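Local coordinates for oligopeptide ABC transporter, periplasmic oligopeptide-binding protein, putative (Thermotoga maritima MSB8, PDB 5IPW) that probably binds oligopeptides in the periplasm and hands them to an ABC transporter for import across the cytoplasmic membrane, at residues E46-Q51 with H114-V119; I80-A85 with G186-P191; S337-S342 with D452-V457; F441-T446 with A489-M494. All blocks are in the same frame, centred on the assembly; numbering follows the deposited sequence.

How the interactions relate
The four contacts fall into two pairs on opposite sides of the chain's centre, with centres 41 to 50 Å apart between the pairs. All are largely buried, although E46 and K117 bring some surface to interaction 1. Interactions 1 and 2 have centres about 13 Å apart and meet where L115 CD2 lies 4.0 Å from L84 CD2. Interaction 1 relies on an arginine gripping a backbone carbonyl, interaction 2 on loops packed through methyl groups. Interactions 3 and 4 share one sheet, in which strands 340-343 and 489-494 are neighbours. Interaction 4 pairs parallel strands through backbone bonds, whereas interaction 3 seats a helix on the same sheet through a tryptophan.

Interaction 1 of 4, residues E46-Q51 with H114-V119; sequences EPLVVQ and HLRKGV
E46 and R116 form the closest backbone approach, with CA atoms 6.0 Å apart, and no backbone hydrogen bond joins the two segments. The link is made by the side chain of R116. Its chain runs out extended as far as CD and then bends (chi3 84°), which lays the guanidinium across the backbone of residues 46-48. R116 NE donates to E46 O at 2.8 Å with an N-H...O angle of 164°. E46 O lies close to the guanidinium plane and R116 NE lies in the carbonyl plane, so the bond is well formed on both sides. The position of R116 NH2 is less certain, and its longer bond to the same oxygen is correspondingly doubtful. L48 covers one guanidinium face with its backbone, its N standing 2.9 Å above the plane near the rim, while L48 CB is 3.8 Å from R116 NH1.

The contact joins the ends of strands from two sheets: E46 just precedes strand 48-51, the middle strand of a three-stranded mixed sheet, and R116 just follows strand 110-115 of a five-stranded antiparallel one. R116 opens a type II beta turn that ends at V119, with G118 at a positive phi of 92°. A leucine at R116 would probably leave the E46 carbonyl without its side-chain donor, with the salt bridge between E46 and K100 as a remaining polar link. R116 NH1 also bonds weakly to G97 O. The E46 carboxylate turns instead to K100 of strand 94-105, its partner in that salt bridge.

Interaction 2 of 4, residues I80-A85 with G186-P191; sequences IEVKLA and GFTGAP
L84 and F187 cross at about a right angle, and so do V82 and T188. L84 CD1 reaches F187 CB at 3.8 Å and F187 O at 3.6 Å. The F187 ring turns toward W135, F178 and W152, so only its base serves the contact. T188 places CG2 anti to its own carbonyl carbon (chi1, measured to OG1, 54°), and this methyl lies against the extended backbone, 3.5 Å from V82 O and 3.6 Å from L84 N. V82 CG2 faces T188 OG1 at 4.2 Å.

Residues 80-85 lead from helix 73-80 toward strand 85-87, and G186-G189 is a type I turn ahead of helix 192-195. The K83 and L84 backbones hydrogen-bond L98 and A99 of strand 94-105, so residues 80-85 run alongside it, and T188 packs on L98. Replacing L84 with alanine is likely to open a gap beside F187 and strip a partner from F113 and L115. K83 NZ pairs with E81 in a salt bridge and bonds Y184 O and G185 O.

With no direct hydrogen bond and only weak bonds to a shared water, the segments are held mainly by van der Waals packing; the polar tie lies next door, at K83 NZ.

Interaction 3 of 4, residues S337-S342 with D452-V457; sequences SASRIS and DVWTMV
S339 and W454 supply the polar part of this contact. W454 NE1 donates to S339 OG at 2.8 Å with an N-H...O angle of 146°, and the oxygen is tilted 18° from the indole plane. S339 holds OG anti to its backbone N (chi1 -172°), which extends the hydroxyl toward the helix. The same OG is also hydrogen-bonded to H450, so two side chains grip it. Two residues earlier, S337 OG accepts from S339 N at 2.8 Å, an ST turn at the corner before the strand.

The apolar part is built round the indole. I341 meets its six-membered ring obliquely, CG2 and CB lying nearest to CH2, while I341 CD1 stands 4.2 Å above one face near the rim. V453 CG1 lies 3.7 Å from the plane on the opposite face, also toward the rim, so the ring is flanked on both sides. V453 CG1 also rests 3.9 Å from S339 OG.

Helix 448-462 thus lies against strand 340-343, with I341 continuing onto A489 and V491 of strand 489-494 and onto I589 of strand 589-591. W454 touches V491 as well. R340 starts off away from the helix, and its guanidinium forms a salt bridge with D516.

Interaction 4 of 4, residues F441-T446 with A489-M494; sequences FTITVT and AMVWNM
T444 and M490 sit beside each other on two neighbouring parallel strands, in a five-stranded sheet whose order (467-472, 440-445, 489-494, 340-343, 589-591), with 340-343 antiparallel, is consistent with a lobe of a type II periplasmic binding protein. The axes of strands 441-445 and 489-494 approach to 4.8 Å at an angle of 30°. T444 sets the parallel register with both its N and its O, bonding to A489 and V491, the residues on either side of M490: T444 N donates to A489 O at 2.8 Å, and V491 N donates to T444 O at 3.1 Å, nearly straight out from that carbonyl.

The T444 side chain can be followed outward. CB has A489 O as its nearest neighbour and also comes within 3.9 Å of M490 SD. One branch, CG2, is anti to the backbone N and meets the same sulfur, the two side chains lying side by side and pointing the same way. The other branch, OG1, is hydrogen-bonded to E471 and, at 2.9 Å, to a water that donates to T442 O and weakly accepts from A489 N.

T444 and M490 pack under F478 of helix 475-484, whereas I443, V445 and V491 pack against helix 448-462, so helices cover both faces. There V491 is wedged between two neighbours: CG1 touches I443 CG2 at 3.4 Å, and CG2 faces V445 CG1. Farther along, T446 CG2 approaches W492 CZ3 at the ring edge. A second water closes the widening end of the pair, accepting from T446 N at 2.7 Å and donating to V491 O at 2.9 Å.

Interaction 1 of 4, residues E46-Q51 with H114-V119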
# COMPACT_ATOMS: atom_id res chain seq x y z
N GLU A 46 30.24 3.12 1.00
CA GLU A 46 29.53 2.24 0.09
C GLU A 46 28.09 2.75 -0.12
O GLU A 46 27.15 2.27 0.52
CB GLU A 46 29.52 0.81 0.65
CG GLU A 46 30.90 0.19 0.85
CD GLU A 46 30.84 -1.31 1.10
OE1 GLU A 46 31.25 -2.09 0.21
OE2 GLU A 46 30.36 -1.72 2.18
N PRO A 47 27.92 3.74 -1.02
CA PRO A 47 26.58 4.26 -1.29
C PRO A 47 25.67 3.23 -1.95
O PRO A 47 26.15 2.29 -2.57
CB PRO A 47 26.84 5.41 -2.28
CG PRO A 47 28.14 5.06 -2.93
CD PRO A 47 28.94 4.42 -1.84
N LEU A 48 24.36 3.40 -1.79
CA LEU A 48 23.40 2.60 -2.55
C LEU A 48 23.57 2.94 -4.02
O LEU A 48 23.89 4.07 -4.37
CB LEU A 48 21.98 2.88 -2.07
CG LEU A 48 20.84 2.23 -2.85
CD1 LEU A 48 20.90 0.71 -2.79
CD2 LEU A 48 19.50 2.71 -2.32
N VAL A 49 23.41 1.94 -4.88
CA VAL A 49 23.58 2.12 -6.31
C VAL A 49 22.23 1.90 -6.96
O VAL A 49 21.60 0.87 -6.75
CB VAL A 49 24.62 1.15 -6.90
CG1 VAL A 49 24.80 1.39 -8.39
CG2 VAL A 49 25.95 1.32 -6.17
N VAL A 50 21.80 2.87 -7.76
CA VAL A 50 20.46 2.87 -8.30
C VAL A 50 20.50 2.79 -9.80
O VAL A 50 21.18 3.57 -10.44
CB VAL A 50 19.72 4.13 -7.84
CG1 VAL A 50 18.34 4.23 -8.47
CG2 VAL A 50 19.62 4.10 -6.33
N GLN A 51 19.77 1.83 -10.37
CA GLN A 51 19.67 1.74 -11.81
C GLN A 51 18.44 2.51 -12.28
O GLN A 51 17.33 2.25 -11.81
CB GLN A 51 19.61 0.30 -12.28
CG GLN A 51 19.67 0.18 -13.79
CD GLN A 51 19.48 -1.24 -14.23
OE1 GLN A 51 20.22 -2.14 -13.80
NE2 GLN A 51 18.48 -1.48 -15.08
N HIS A 114 22.66 -4.41 8.31
CA HIS A 114 24.02 -3.92 8.15
C HIS A 114 23.99 -2.58 7.43
O HIS A 114 23.59 -2.48 6.27
CB HIS A 114 24.85 -4.92 7.36
CG HIS A 114 24.97 -6.25 8.02
ND1 HIS A 114 25.97 -6.54 8.93
CD2 HIS A 114 24.20 -7.36 7.94
CE1 HIS A 114 25.81 -7.78 9.36
NE2 HIS A 114 24.74 -8.30 8.77
N LEU A 115 24.43 -1.55 8.14
CA LEU A 115 24.36 -0.18 7.65
C LEU A 115 25.60 0.17 6.86
O LEU A 115 26.56 -0.60 6.79
CB LEU A 115 24.20 0.78 8.83
CG LEU A 115 23.05 0.47 9.79
CD1 LEU A 115 22.92 1.59 10.81
CD2 LEU A 115 21.74 0.29 9.04
N ARG A 116 25.58 1.37 6.27
CA ARG A 116 26.61 1.80 5.35
C ARG A 116 27.45 2.82 6.11
O ARG A 116 26.95 3.86 6.55
CB ARG A 116 25.98 2.39 4.08
CG ARG A 116 24.65 1.74 3.71
CD ARG A 116 23.94 2.38 2.53
NE ARG A 116 24.49 1.83 1.31
CZ ARG A 116 23.92 0.93 0.52
NH1 ARG A 116 22.69 0.46 0.74
NH2 ARG A 116 24.59 0.51 -0.53
N LYS A 117 28.72 2.48 6.31
CA LYS A 117 29.63 3.32 7.06
C LYS A 117 29.87 4.63 6.31
O LYS A 117 30.05 4.64 5.10
CB LYS A 117 30.95 2.57 7.28
CG LYS A 117 32.04 3.38 7.99
CD LYS A 117 33.29 2.54 8.22
CE LYS A 117 34.53 3.39 8.49
NZ LYS A 117 34.48 4.11 9.79
N GLY A 118 29.87 5.72 7.06
CA GLY A 118 30.13 7.04 6.49
C GLY A 118 28.90 7.81 6.04
O GLY A 118 29.03 8.93 5.57
N VAL A 119 27.71 7.23 6.19
CA VAL A 119 26.49 7.95 5.88
C VAL A 119 26.34 9.10 6.87
O VAL A 119 26.47 8.91 8.08
CB VAL A 119 25.23 7.07 5.97
CG1 VAL A 119 23.97 7.92 5.90
CG2 VAL A 119 25.22 6.04 4.85

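Interaction 2 of 4, residues I80-A85 with G186-P191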
# COMPACT_ATOMS: atom_id res chain seq x y z
N ILE A 80 9.53 11.60 -0.19
CA ILE A 80 10.71 11.96 0.57
C ILE A 80 11.23 10.79 1.41
O ILE A 80 12.35 10.82 1.91
CB ILE A 80 10.35 13.21 1.42
CG1 ILE A 80 11.27 14.35 1.08
CG2 ILE A 80 10.26 12.94 2.93
CD1 ILE A 80 10.93 14.92 -0.28
N GLU A 81 10.43 9.74 1.52
CA GLU A 81 10.68 8.66 2.46
C GLU A 81 11.87 7.79 2.07
O GLU A 81 12.13 7.56 0.89
CB GLU A 81 9.44 7.77 2.60
CG GLU A 81 8.50 8.22 3.71
CD GLU A 81 7.13 7.60 3.60
OE1 GLU A 81 7.03 6.40 3.26
OE2 GLU A 81 6.15 8.34 3.83
N VAL A 82 12.57 7.32 3.09
CA VAL A 82 13.68 6.39 2.90
C VAL A 82 13.53 5.22 3.87
O VAL A 82 13.02 5.38 4.98
CB VAL A 82 15.06 7.06 3.06
CG1 VAL A 82 15.28 8.10 1.97
CG2 VAL A 82 15.22 7.70 4.44
N LYS A 83 13.99 4.06 3.44
CA LYS A 83 13.80 2.81 4.18
C LYS A 83 15.15 2.13 4.36
O LYS A 83 16.08 2.40 3.60
CB LYS A 83 12.85 1.89 3.40
CG LYS A 83 11.60 2.59 2.86
CD LYS A 83 10.69 3.06 3.99
CE LYS A 83 9.50 3.84 3.46
NZ LYS A 83 8.73 4.47 4.57
N LEU A 84 15.24 1.25 5.35
CA LEU A 84 16.42 0.39 5.48
C LEU A 84 16.47 -0.49 4.25
O LEU A 84 17.53 -0.72 3.68
CB LEU A 84 16.32 -0.48 6.73
CG LEU A 84 16.50 0.25 8.05
CD1 LEU A 84 16.29 -0.70 9.22
CD2 LEU A 84 17.88 0.88 8.14
N ALA A 85 15.31 -0.96 3.85
CA ALA A 85 15.18 -1.70 2.61
C ALA A 85 13.86 -1.33 1.98
O ALA A 85 12.82 -1.32 2.65
CB ALA A 85 15.26 -3.19 2.89
N GLY A 186 9.22 3.59 9.30
CA GLY A 186 10.32 4.54 9.46
C GLY A 186 11.51 4.02 10.26
O GLY A 186 12.04 4.73 11.14
N PHE A 187 11.95 2.81 9.93
CA PHE A 187 12.98 2.12 10.70
C PHE A 187 14.39 2.69 10.52
O PHE A 187 15.33 2.23 11.16
CB PHE A 187 12.94 0.61 10.40
CG PHE A 187 11.65 -0.02 10.84
CD1 PHE A 187 11.48 -0.41 12.16
CD2 PHE A 187 10.59 -0.17 9.96
CE1 PHE A 187 10.28 -0.96 12.59
CE2 PHE A 187 9.39 -0.72 10.38
CZ PHE A 187 9.23 -1.11 11.70
N THR A 188 14.52 3.71 9.68
CA THR A 188 15.78 4.41 9.52
C THR A 188 16.12 5.26 10.73
O THR A 188 17.26 5.68 10.90
CB THR A 188 15.78 5.29 8.27
OG1 THR A 188 14.66 6.17 8.31
CG2 THR A 188 15.69 4.41 7.02
N GLY A 189 15.12 5.53 11.57
CA GLY A 189 15.36 6.19 12.86
C GLY A 189 15.24 7.70 12.79
O GLY A 189 14.58 8.23 11.90
N ALA A 190 15.88 8.38 13.74
CA ALA A 190 15.81 9.83 13.83
C ALA A 190 17.11 10.38 14.41
O ALA A 190 17.85 9.65 15.08
CB ALA A 190 14.62 10.24 14.69
N PRO A 191 17.40 11.67 14.17
CA PRO A 191 18.71 12.23 14.52
C PRO A 191 18.87 12.57 16.00
O PRO A 191 18.56 13.68 16.43
CB PRO A 191 18.77 13.50 13.66
CG PRO A 191 17.35 13.90 13.50
CD PRO A 191 16.55 12.63 13.45
O HOH W 1 12.49 1.81 7.41

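Interaction 3 of 4, residues S337-S342 with D452-V457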
# COMPACT_ATOMS: atom_id res chain seq x y z
N SER A 337 -11.33 -5.71 -7.31
CA SER A 337 -12.61 -5.36 -7.87
C SER A 337 -13.05 -4.02 -7.33
O SER A 337 -12.76 -3.68 -6.19
CB SER A 337 -13.65 -6.41 -7.50
OG SER A 337 -14.95 -5.89 -7.71
N ALA A 338 -13.75 -3.26 -8.15
CA ALA A 338 -14.35 -2.02 -7.69
C ALA A 338 -15.66 -2.29 -6.94
O ALA A 338 -16.12 -1.45 -6.17
CB ALA A 338 -14.61 -1.10 -8.87
N SER A 339 -16.27 -3.46 -7.19
CA SER A 339 -17.56 -3.79 -6.58
C SER A 339 -17.84 -5.29 -6.62
O SER A 339 -18.32 -5.79 -7.63
CB SER A 339 -18.69 -3.03 -7.27
OG SER A 339 -19.92 -3.20 -6.58
N ARG A 340 -17.52 -5.98 -5.53
CA ARG A 340 -17.73 -7.43 -5.42
C ARG A 340 -18.86 -7.75 -4.44
O ARG A 340 -19.36 -6.87 -3.74
CB ARG A 340 -16.44 -8.16 -5.03
CG ARG A 340 -15.67 -7.62 -3.83
CD ARG A 340 -16.24 -8.01 -2.47
NE ARG A 340 -15.40 -7.48 -1.40
CZ ARG A 340 -15.33 -7.95 -0.15
NH1 ARG A 340 -16.07 -8.98 0.25
NH2 ARG A 340 -14.51 -7.36 0.72
N ILE A 341 -19.25 -9.03 -4.40
CA ILE A 341 -20.32 -9.50 -3.53
C ILE A 341 -19.95 -10.81 -2.85
O ILE A 341 -19.23 -11.64 -3.41
CB ILE A 341 -21.65 -9.68 -4.31
CG1 ILE A 341 -22.83 -9.85 -3.35
CG2 ILE A 341 -21.57 -10.87 -5.26
CD1 ILE A 341 -24.17 -9.86 -4.05
N SER A 342 -20.42 -10.97 -1.63
CA SER A 342 -20.38 -12.26 -0.96
C SER A 342 -21.78 -12.58 -0.47
O SER A 342 -22.53 -11.68 -0.06
CB SER A 342 -19.35 -12.28 0.17
OG SER A 342 -19.37 -11.09 0.93
N ASP A 452 -25.97 1.21 -8.74
CA ASP A 452 -25.90 1.19 -10.21
C ASP A 452 -25.29 -0.10 -10.74
O ASP A 452 -25.80 -0.69 -11.70
CB ASP A 452 -25.09 2.38 -10.74
CG ASP A 452 -25.65 3.71 -10.30
OD1 ASP A 452 -26.82 3.74 -9.88
OD2 ASP A 452 -24.91 4.72 -10.37
N VAL A 453 -24.20 -0.52 -10.12
CA VAL A 453 -23.49 -1.73 -10.54
C VAL A 453 -24.42 -2.93 -10.51
O VAL A 453 -24.59 -3.62 -11.52
CB VAL A 453 -22.28 -2.03 -9.63
CG1 VAL A 453 -21.54 -3.28 -10.10
CG2 VAL A 453 -21.32 -0.84 -9.59
N TRP A 454 -25.02 -3.17 -9.35
CA TRP A 454 -25.78 -4.39 -9.12
C TRP A 454 -27.22 -4.30 -9.61
O TRP A 454 -27.84 -5.33 -9.88
CB TRP A 454 -25.68 -4.78 -7.65
CG TRP A 454 -24.27 -5.14 -7.32
CD1 TRP A 454 -23.30 -4.30 -6.85
CD2 TRP A 454 -23.65 -6.42 -7.49
NE1 TRP A 454 -22.12 -4.99 -6.70
CE2 TRP A 454 -22.31 -6.29 -7.09
CE3 TRP A 454 -24.10 -7.67 -7.94
CZ2 TRP A 454 -21.41 -7.36 -7.11
CZ3 TRP A 454 -23.21 -8.73 -7.96
CH2 TRP A 454 -21.89 -8.57 -7.56
N THR A 455 -27.72 -3.07 -9.77
CA THR A 455 -28.96 -2.84 -10.51
C THR A 455 -28.89 -3.43 -11.92
O THR A 455 -29.87 -3.95 -12.43
CB THR A 455 -29.28 -1.34 -10.61
OG1 THR A 455 -29.45 -0.79 -9.30
CG2 THR A 455 -30.56 -1.09 -11.42
N MET A 456 -27.72 -3.35 -12.54
CA MET A 456 -27.52 -3.96 -13.85
C MET A 456 -27.43 -5.47 -13.74
O MET A 456 -27.88 -6.17 -14.64
CB MET A 456 -26.25 -3.42 -14.51
CG MET A 456 -26.32 -1.93 -14.83
SD MET A 456 -24.74 -1.24 -15.36
CE MET A 456 -24.17 -2.53 -16.47
N VAL A 457 -26.86 -5.96 -12.65
CA VAL A 457 -26.75 -7.41 -12.40
C VAL A 457 -28.12 -8.04 -12.11
O VAL A 457 -28.32 -9.24 -12.31
CB VAL A 457 -25.77 -7.72 -11.23
CG1 VAL A 457 -25.69 -9.22 -10.95
CG2 VAL A 457 -24.38 -7.18 -11.55

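Interaction 4 of 4, residues F441-T446 with A489-M494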
# COMPACT_ATOMS: atom_id res chain seq x y z
N PHE A 441 -33.52 -13.16 -3.26
CA PHE A 441 -32.84 -12.57 -2.11
C PHE A 441 -32.51 -11.12 -2.39
O PHE A 441 -32.61 -10.66 -3.53
CB PHE A 441 -31.58 -13.36 -1.74
CG PHE A 441 -30.57 -13.46 -2.85
CD1 PHE A 441 -30.69 -14.45 -3.82
CD2 PHE A 441 -29.49 -12.60 -2.90
CE1 PHE A 441 -29.75 -14.56 -4.83
CE2 PHE A 441 -28.55 -12.70 -3.92
CZ PHE A 441 -28.68 -13.68 -4.88
N THR A 442 -32.13 -10.41 -1.34
CA THR A 442 -31.84 -8.99 -1.43
C THR A 442 -30.34 -8.73 -1.38
O THR A 442 -29.64 -9.26 -0.51
CB THR A 442 -32.54 -8.22 -0.29
OG1 THR A 442 -33.95 -8.14 -0.56
CG2 THR A 442 -31.99 -6.80 -0.15
N ILE A 443 -29.85 -7.93 -2.32
CA ILE A 443 -28.47 -7.48 -2.32
C ILE A 443 -28.41 -6.19 -1.52
O ILE A 443 -29.09 -5.21 -1.84
CB ILE A 443 -27.95 -7.21 -3.74
CG1 ILE A 443 -27.97 -8.51 -4.56
CG2 ILE A 443 -26.53 -6.65 -3.69
CD1 ILE A 443 -27.73 -8.30 -6.04
N THR A 444 -27.58 -6.21 -0.48
CA THR A 444 -27.40 -5.05 0.38
C THR A 444 -26.15 -4.31 -0.04
O THR A 444 -25.06 -4.89 -0.10
CB THR A 444 -27.23 -5.48 1.84
OG1 THR A 444 -28.31 -6.34 2.21
CG2 THR A 444 -27.19 -4.26 2.77
N VAL A 445 -26.30 -3.01 -0.31
CA VAL A 445 -25.18 -2.15 -0.64
C VAL A 445 -25.24 -0.87 0.18
O VAL A 445 -26.23 -0.59 0.85
CB VAL A 445 -25.16 -1.77 -2.14
CG1 VAL A 445 -25.32 -3.01 -3.01
CG2 VAL A 445 -26.26 -0.77 -2.48
N THR A 446 -24.16 -0.09 0.11
CA THR A 446 -24.17 1.28 0.61
C THR A 446 -23.42 2.16 -0.40
O THR A 446 -22.27 1.88 -0.75
CB THR A 446 -23.58 1.39 2.03
OG1 THR A 446 -23.58 2.76 2.44
CG2 THR A 446 -22.17 0.82 2.10
N ALA A 489 -26.97 -10.92 1.08
CA ALA A 489 -25.72 -10.64 0.38
C ALA A 489 -25.24 -9.20 0.58
O ALA A 489 -26.05 -8.26 0.57
CB ALA A 489 -25.88 -10.95 -1.10
N MET A 490 -23.93 -9.05 0.74
CA MET A 490 -23.26 -7.76 0.96
C MET A 490 -22.27 -7.48 -0.16
O MET A 490 -21.42 -8.33 -0.48
CB MET A 490 -22.46 -7.81 2.27
CG MET A 490 -23.29 -7.86 3.54
SD MET A 490 -24.00 -6.26 3.93
CE MET A 490 -24.56 -6.52 5.60
N VAL A 491 -22.34 -6.28 -0.74
CA VAL A 491 -21.32 -5.86 -1.70
C VAL A 491 -20.35 -4.86 -1.06
O VAL A 491 -20.72 -4.02 -0.23
CB VAL A 491 -21.89 -5.29 -3.04
CG1 VAL A 491 -23.21 -5.97 -3.42
CG2 VAL A 491 -22.06 -3.78 -3.00
N TRP A 492 -19.09 -4.98 -1.47
CA TRP A 492 -18.03 -4.08 -1.05
C TRP A 492 -16.96 -4.11 -2.12
O TRP A 492 -16.89 -5.07 -2.90
CB TRP A 492 -17.44 -4.55 0.28
CG TRP A 492 -16.61 -3.53 1.01
CD1 TRP A 492 -15.25 -3.52 1.17
CD2 TRP A 492 -17.10 -2.38 1.72
NE1 TRP A 492 -14.86 -2.44 1.92
CE2 TRP A 492 -15.98 -1.73 2.27
CE3 TRP A 492 -18.37 -1.85 1.93
CZ2 TRP A 492 -16.10 -0.56 3.02
CZ3 TRP A 492 -18.48 -0.69 2.67
CH2 TRP A 492 -17.35 -0.06 3.20
N ASN A 493 -16.12 -3.08 -2.16
CA ASN A 493 -14.97 -3.09 -3.06
C ASN A 493 -13.97 -4.12 -2.57
O ASN A 493 -14.19 -4.79 -1.57
CB ASN A 493 -14.32 -1.71 -3.16
CG ASN A 493 -13.72 -1.25 -1.84
OD1 ASN A 493 -12.87 -1.92 -1.25
ND2 ASN A 493 -14.18 -0.10 -1.36
N MET A 494 -12.86 -4.25 -3.29
CA MET A 494 -11.79 -5.12 -2.84
C MET A 494 -10.45 -4.45 -3.10
O MET A 494 -9.69 -4.88 -3.96
CB MET A 494 -11.88 -6.46 -3.54
CG MET A 494 -10.95 -7.52 -2.98
SD MET A 494 -10.47 -8.68 -4.27
CE MET A 494 -9.41 -9.77 -3.33
O HOH W 2 -29.37 -8.99 2.27
O HOH W 3 -22.09 -1.49 -0.82